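Local atomic coordinates of YycN protein (Bacillus subtilis, PDB entry 1ON0), a protein that probably works as an acyltransferase of the GNAT family, moving an acetyl or related acyl group to a substrate that remains unidentified. Residues B[44-47]-B[48-52]; B[51-55]-B[56-60]. All coordinates share one frame; numbering follows the deposited sequence.

Contact 1: residues B[44-47]-B[48-52]; sequences KQVF and TDLLP
Thr-48 folds its hydroxyl back onto the carbonyl one turn earlier: OG1 donates to Lys-44 O at 2.6 Å. The bond is possible because OG1 stands beside its own backbone N (chi1 -65°), while CG2 takes the position anti to that nitrogen. OG1 approaches from above the carbonyl plane, 45° out of it, whereas Thr-48 N gives the normal helical bond to the same oxygen at 2.7 Å. Lys-44 O is thus gripped twice by one residue. Leu-50, on the far side of the helix from Thr-48, can be followed outward. Its CB lies 3.2 Å from Val-46 O, and CG stays near that oxygen, 3.4 Å off. CD1 is still beside it and also meets Val-46 CG1 at 3.9 Å. The two branches run alongside each other in one direction, an i to i+4 apolar pair. All this belongs to the C-terminal end of helix 36-50, the second helix of the GNAT fold, running between helix 10-31 and strand 60-66 in the chain. Leu-50 N binds Val-46 O at 2.9 Å; Leu-51 N still reaches Phe-47 O at the same distance, but from 43° out of the carbonyl plane, and Leu-51 is the first residue to leave helical angles. Its CB rests against Phe-47 O, 3.2 Å away. The buried Phe-47 ring packs on helix 10-31, edge-to-face with Tyr-24 and against Thr-20 and Thr-21, while Val-46 leans on Trp-34.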
loop_
_atom_site.group_PDB
_atom_site.type_symbol
_atom_site.label_atom_id
_atom_site.label_comp_id
_atom_site.label_asym_id
_atom_site.label_seq_id
_atom_site.Cartn_x
_atom_site.Cartn_y
_atom_site.Cartn_z
ATOM N N LYS B 44 -17.608 -16.546 -23.818
ATOM C CA LYS B 44 -17.816 -15.523 -24.839
ATOM C C LYS B 44 -19.305 -15.198 -25.000
ATOM O O LYS B 44 -19.674 -14.037 -25.172
ATOM C CB LYS B 44 -17.232 -15.968 -26.185
ATOM C CG LYS B 44 -15.721 -15.972 -26.218
ATOM C CD LYS B 44 -15.186 -16.280 -27.604
ATOM C CE LYS B 44 -13.657 -16.282 -27.603
ATOM N NZ LYS B 44 -13.074 -16.413 -28.978
ATOM N N GLN B 45 -20.148 -16.226 -24.928
ATOM C CA GLN B 45 -21.598 -16.070 -25.070
ATOM C C GLN B 45 -22.192 -15.177 -23.993
ATOM O O GLN B 45 -22.966 -14.264 -24.287
ATOM C CB GLN B 45 -22.287 -17.437 -25.037
ATOM C CG GLN B 45 -22.125 -18.250 -26.316
ATOM C CD GLN B 45 -23.005 -17.754 -27.454
ATOM O OE1 GLN B 45 -22.807 -18.126 -28.612
ATOM N NE2 GLN B 45 -23.995 -16.928 -27.126
ATOM N N VAL B 46 -21.846 -15.460 -22.743
ATOM C CA VAL B 46 -22.327 -14.662 -21.629
ATOM C C VAL B 46 -22.002 -13.188 -21.863
ATOM O O VAL B 46 -22.880 -12.342 -21.801
ATOM C CB VAL B 46 -21.661 -15.085 -20.295
ATOM C CG1 VAL B 46 -22.030 -14.084 -19.209
ATOM C CG2 VAL B 46 -22.097 -16.489 -19.894
ATOM N N PHE B 47 -20.734 -12.887 -22.132
ATOM C CA PHE B 47 -20.313 -11.507 -22.346
ATOM C C PHE B 47 -20.858 -10.921 -23.634
ATOM O O PHE B 47 -21.037 -9.707 -23.742
ATOM C CB PHE B 47 -18.786 -11.391 -22.328
ATOM C CG PHE B 47 -18.191 -11.567 -20.963
ATOM C CD1 PHE B 47 -18.198 -10.528 -20.047
ATOM C CD2 PHE B 47 -17.707 -12.804 -20.559
ATOM C CE1 PHE B 47 -17.737 -10.727 -18.751
ATOM C CE2 PHE B 47 -17.249 -13.000 -19.268
ATOM C CZ PHE B 47 -17.266 -11.960 -18.361
ATOM N N THR B 48 -21.127 -11.771 -24.614
ATOM C CA THR B 48 -21.668 -11.277 -25.865
ATOM C C THR B 48 -23.135 -10.932 -25.677
ATOM O O THR B 48 -23.593 -9.890 -26.126
ATOM C CB THR B 48 -21.527 -12.315 -26.984
ATOM O OG1 THR B 48 -20.137 -12.530 -27.261
ATOM C CG2 THR B 48 -22.218 -11.826 -28.245
ATOM N N ASP B 49 -23.871 -11.802 -24.998
ATOM C CA ASP B 49 -25.288 -11.549 -24.773
ATOM C C ASP B 49 -25.474 -10.364 -23.841
ATOM O O ASP B 49 -26.444 -9.610 -23.966
ATOM C CB ASP B 49 -25.967 -12.783 -24.186
ATOM C CG ASP B 49 -25.699 -14.026 -25.008
ATOM O OD1 ASP B 49 -25.444 -13.882 -26.225
ATOM O OD2 ASP B 49 -25.753 -15.139 -24.441
ATOM N N LEU B 50 -24.540 -10.203 -22.905
ATOM C CA LEU B 50 -24.586 -9.100 -21.945
ATOM C C LEU B 50 -24.197 -7.802 -22.606
ATOM O O LEU B 50 -24.668 -6.737 -22.224
ATOM C CB LEU B 50 -23.635 -9.374 -20.784
ATOM C CG LEU B 50 -24.255 -10.122 -19.604
ATOM C CD1 LEU B 50 -23.191 -10.408 -18.550
ATOM C CD2 LEU B 50 -25.377 -9.277 -19.022
ATOM N N LEU B 51 -23.335 -7.909 -23.608
ATOM C CA LEU B 51 -22.860 -6.749 -24.340
ATOM C C LEU B 51 -23.023 -6.945 -25.850
ATOM O O LEU B 51 -22.062 -7.223 -26.557
ATOM C CB LEU B 51 -21.399 -6.493 -23.969
ATOM C CG LEU B 51 -21.102 -5.308 -23.044
ATOM C CD1 LEU B 51 -22.205 -5.107 -22.019
ATOM C CD2 LEU B 51 -19.764 -5.531 -22.365
ATOM N N PRO B 52 -24.258 -6.786 -26.362
ATOM C CA PRO B 52 -24.575 -6.945 -27.788
ATOM C C PRO B 52 -23.763 -6.013 -28.680
ATOM O O PRO B 52 -23.005 -6.460 -29.538
ATOM C CB PRO B 52 -26.069 -6.618 -27.855
ATOM C CG PRO B 52 -26.565 -6.982 -26.495
ATOM C CD PRO B 52 -25.474 -6.435 -25.606
#

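Contact 2: residues B[51-55]-B[56-60]; sequences LPRGL and ETPHH
Glu-56 and Arg-53 fold against each other on the outer side of the loop. Arg-53 NH2 forms a salt bridge with Glu-56 OE1 at 3.1 Å, the oxygen being met from above the carboxylate plane, and the guanidinium and carboxylate planes stand 77° apart. The arginine chain is bent at its third torsion (chi3 59°), which brings the guanidinium back over the backbone, and Glu-56 O sits over the centre of one of its faces, 3.3 Å above the plane. A water bridges the pair, donating to Glu-56 OE1 at 2.6 Å and accepting weakly from Arg-53 NE. Beneath these side chains the chain makes a short 3-10 turn: Glu-56 N binds Arg-53 O, and Thr-57 N binds Gly-54 O at 3.2 Å. Thr-57 OG1 adds a second bond to Gly-54 O, 2.9 Å long and from the same face of that carbonyl, and takes a weak one from Arg-53 N. The CG2 of Thr-57 packs on Pro-52 CD at 3.5 Å. A valine here would probably cost Gly-54 O its hydroxyl donor and Arg-53 N its weak acceptor, so that the turn is held less firmly. A type II turn from Thr-57 to His-60 then swings the chain into strand 60-66. Leu-51 CD1 lies over the His-60 ring, 3.5 Å from its centroid, in a CH-pi contact, while His-60 ND1 is hydrogen-bonded to Trp-77 NE1 on strand 72-79. Leu-51 and Leu-55 both pack on Phe-13 of helix 10-31 and on Leu-62 of strand 60-66, closing the loop onto helix and sheet together.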
loop_
_atom_site.group_PDB
_atom_site.type_symbol
_atom_site.label_atom_id
_atom_site.label_comp_id
_atom_site.label_asym_id
_atom_site.label_seq_id
_atom_site.Cartn_x
_atom_site.Cartn_y
_atom_site.Cartn_z
ATOM N N LEU B 51 -23.335 -7.909 -23.608
ATOM C CA LEU B 51 -22.860 -6.749 -24.340
ATOM C C LEU B 51 -23.023 -6.945 -25.850
ATOM O O LEU B 51 -22.062 -7.223 -26.557
ATOM C CB LEU B 51 -21.399 -6.493 -23.969
ATOM C CG LEU B 51 -21.102 -5.308 -23.044
ATOM C CD1 LEU B 51 -22.205 -5.107 -22.019
ATOM C CD2 LEU B 51 -19.764 -5.531 -22.365
ATOM N N PRO B 52 -24.258 -6.786 -26.362
ATOM C CA PRO B 52 -24.575 -6.945 -27.788
ATOM C C PRO B 52 -23.763 -6.013 -28.680
ATOM O O PRO B 52 -23.005 -6.460 -29.538
ATOM C CB PRO B 52 -26.069 -6.618 -27.855
ATOM C CG PRO B 52 -26.565 -6.982 -26.495
ATOM C CD PRO B 52 -25.474 -6.435 -25.606
ATOM N N ARG B 53 -23.948 -4.716 -28.462
ATOM C CA ARG B 53 -23.255 -3.683 -29.223
ATOM C C ARG B 53 -21.943 -3.289 -28.539
ATOM O O ARG B 53 -21.394 -2.225 -28.808
ATOM C CB ARG B 53 -24.148 -2.440 -29.357
ATOM C CG ARG B 53 -25.523 -2.690 -29.984
ATOM C CD ARG B 53 -26.484 -1.538 -29.692
ATOM N NE ARG B 53 -25.971 -0.262 -30.199
ATOM C CZ ARG B 53 -26.482 0.934 -29.913
ATOM N NH1 ARG B 53 -27.531 1.047 -29.112
ATOM N NH2 ARG B 53 -25.937 2.021 -30.433
ATOM N N GLY B 54 -21.436 -4.144 -27.658
ATOM C CA GLY B 54 -20.198 -3.817 -26.972
ATOM C C GLY B 54 -20.340 -2.575 -26.103
ATOM O O GLY B 54 -21.198 -2.524 -25.223
ATOM N N LEU B 55 -19.499 -1.572 -26.351
ATOM C CA LEU B 55 -19.535 -0.329 -25.585
ATOM C C LEU B 55 -20.789 0.508 -25.841
ATOM O O LEU B 55 -21.109 1.416 -25.066
ATOM C CB LEU B 55 -18.287 0.519 -25.873
ATOM C CG LEU B 55 -16.958 -0.029 -25.364
ATOM C CD1 LEU B 55 -15.823 0.868 -25.810
ATOM C CD2 LEU B 55 -16.989 -0.129 -23.847
ATOM N N GLU B 56 -21.496 0.212 -26.927
ATOM C CA GLU B 56 -22.713 0.949 -27.255
ATOM C C GLU B 56 -23.939 0.312 -26.626
ATOM O O GLU B 56 -25.061 0.752 -26.852
ATOM C CB GLU B 56 -22.907 1.052 -28.774
ATOM C CG GLU B 56 -22.047 2.123 -29.441
ATOM C CD GLU B 56 -22.790 2.880 -30.535
ATOM O OE1 GLU B 56 -23.108 2.281 -31.588
ATOM O OE2 GLU B 56 -23.060 4.084 -30.337
ATOM N N THR B 57 -23.728 -0.733 -25.840
ATOM C CA THR B 57 -24.843 -1.377 -25.179
ATOM C C THR B 57 -25.302 -0.388 -24.115
ATOM O O THR B 57 -24.618 -0.166 -23.111
ATOM C CB THR B 57 -24.417 -2.700 -24.524
ATOM O OG1 THR B 57 -23.858 -3.564 -25.522
ATOM C CG2 THR B 57 -25.613 -3.386 -23.885
ATOM N N PRO B 58 -26.474 0.224 -24.321
ATOM C CA PRO B 58 -27.022 1.205 -23.382
ATOM C C PRO B 58 -27.097 0.775 -21.922
ATOM O O PRO B 58 -27.361 -0.385 -21.623
ATOM C CB PRO B 58 -28.396 1.515 -23.981
ATOM C CG PRO B 58 -28.767 0.239 -24.685
ATOM C CD PRO B 58 -27.468 -0.128 -25.352
ATOM N N HIS B 59 -26.853 1.740 -21.032
ATOM C CA HIS B 59 -26.888 1.552 -19.588
ATOM C C HIS B 59 -25.627 0.925 -18.993
ATOM O O HIS B 59 -25.425 0.922 -17.770
ATOM C CB HIS B 59 -28.115 0.734 -19.190
ATOM C CG HIS B 59 -29.406 1.361 -19.599
ATOM N ND1 HIS B 59 -29.624 2.720 -19.538
ATOM C CD2 HIS B 59 -30.550 0.816 -20.079
ATOM C CE1 HIS B 59 -30.844 2.987 -19.966
ATOM N NE2 HIS B 59 -31.425 1.848 -20.300
ATOM N N HIS B 60 -24.784 0.377 -19.856
ATOM C CA HIS B 60 -23.544 -0.221 -19.403
ATOM C C HIS B 60 -22.473 0.838 -19.384
ATOM O O HIS B 60 -22.423 1.703 -20.253
ATOM C CB HIS B 60 -23.129 -1.358 -20.330
ATOM C CG HIS B 60 -23.849 -2.638 -20.056
ATOM N ND1 HIS B 60 -23.393 -3.564 -19.147
ATOM C CD2 HIS B 60 -25.030 -3.107 -20.523
ATOM C CE1 HIS B 60 -24.268 -4.553 -19.060
ATOM N NE2 HIS B 60 -25.267 -4.300 -19.881
HETATM O O HOH W 1 -23.365 -0.186 -32.445
HETATM O O HOH W 2 -23.502 2.164 -23.646
#

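Contacts 1 and 2 follow one another along the chain, sharing Leu-51 and Pro-52, with centres about 10 Å apart. Contact 1 is the last turns of helix 36-50; contact 2 is the loop that carries the chain from that helix into strand 60-66 of the mixed sheet. They touch directly as well, Leu-50 O packing 3.4 Å from His-60 NE2. Leu-51, the first residue past the helix, belongs to both, and side chains of both contacts lie against helix 10-31 and strand 60-66. Together they make a compact helix-to-strand connection within the GNAT domain, and no other chain of the assembly touches it.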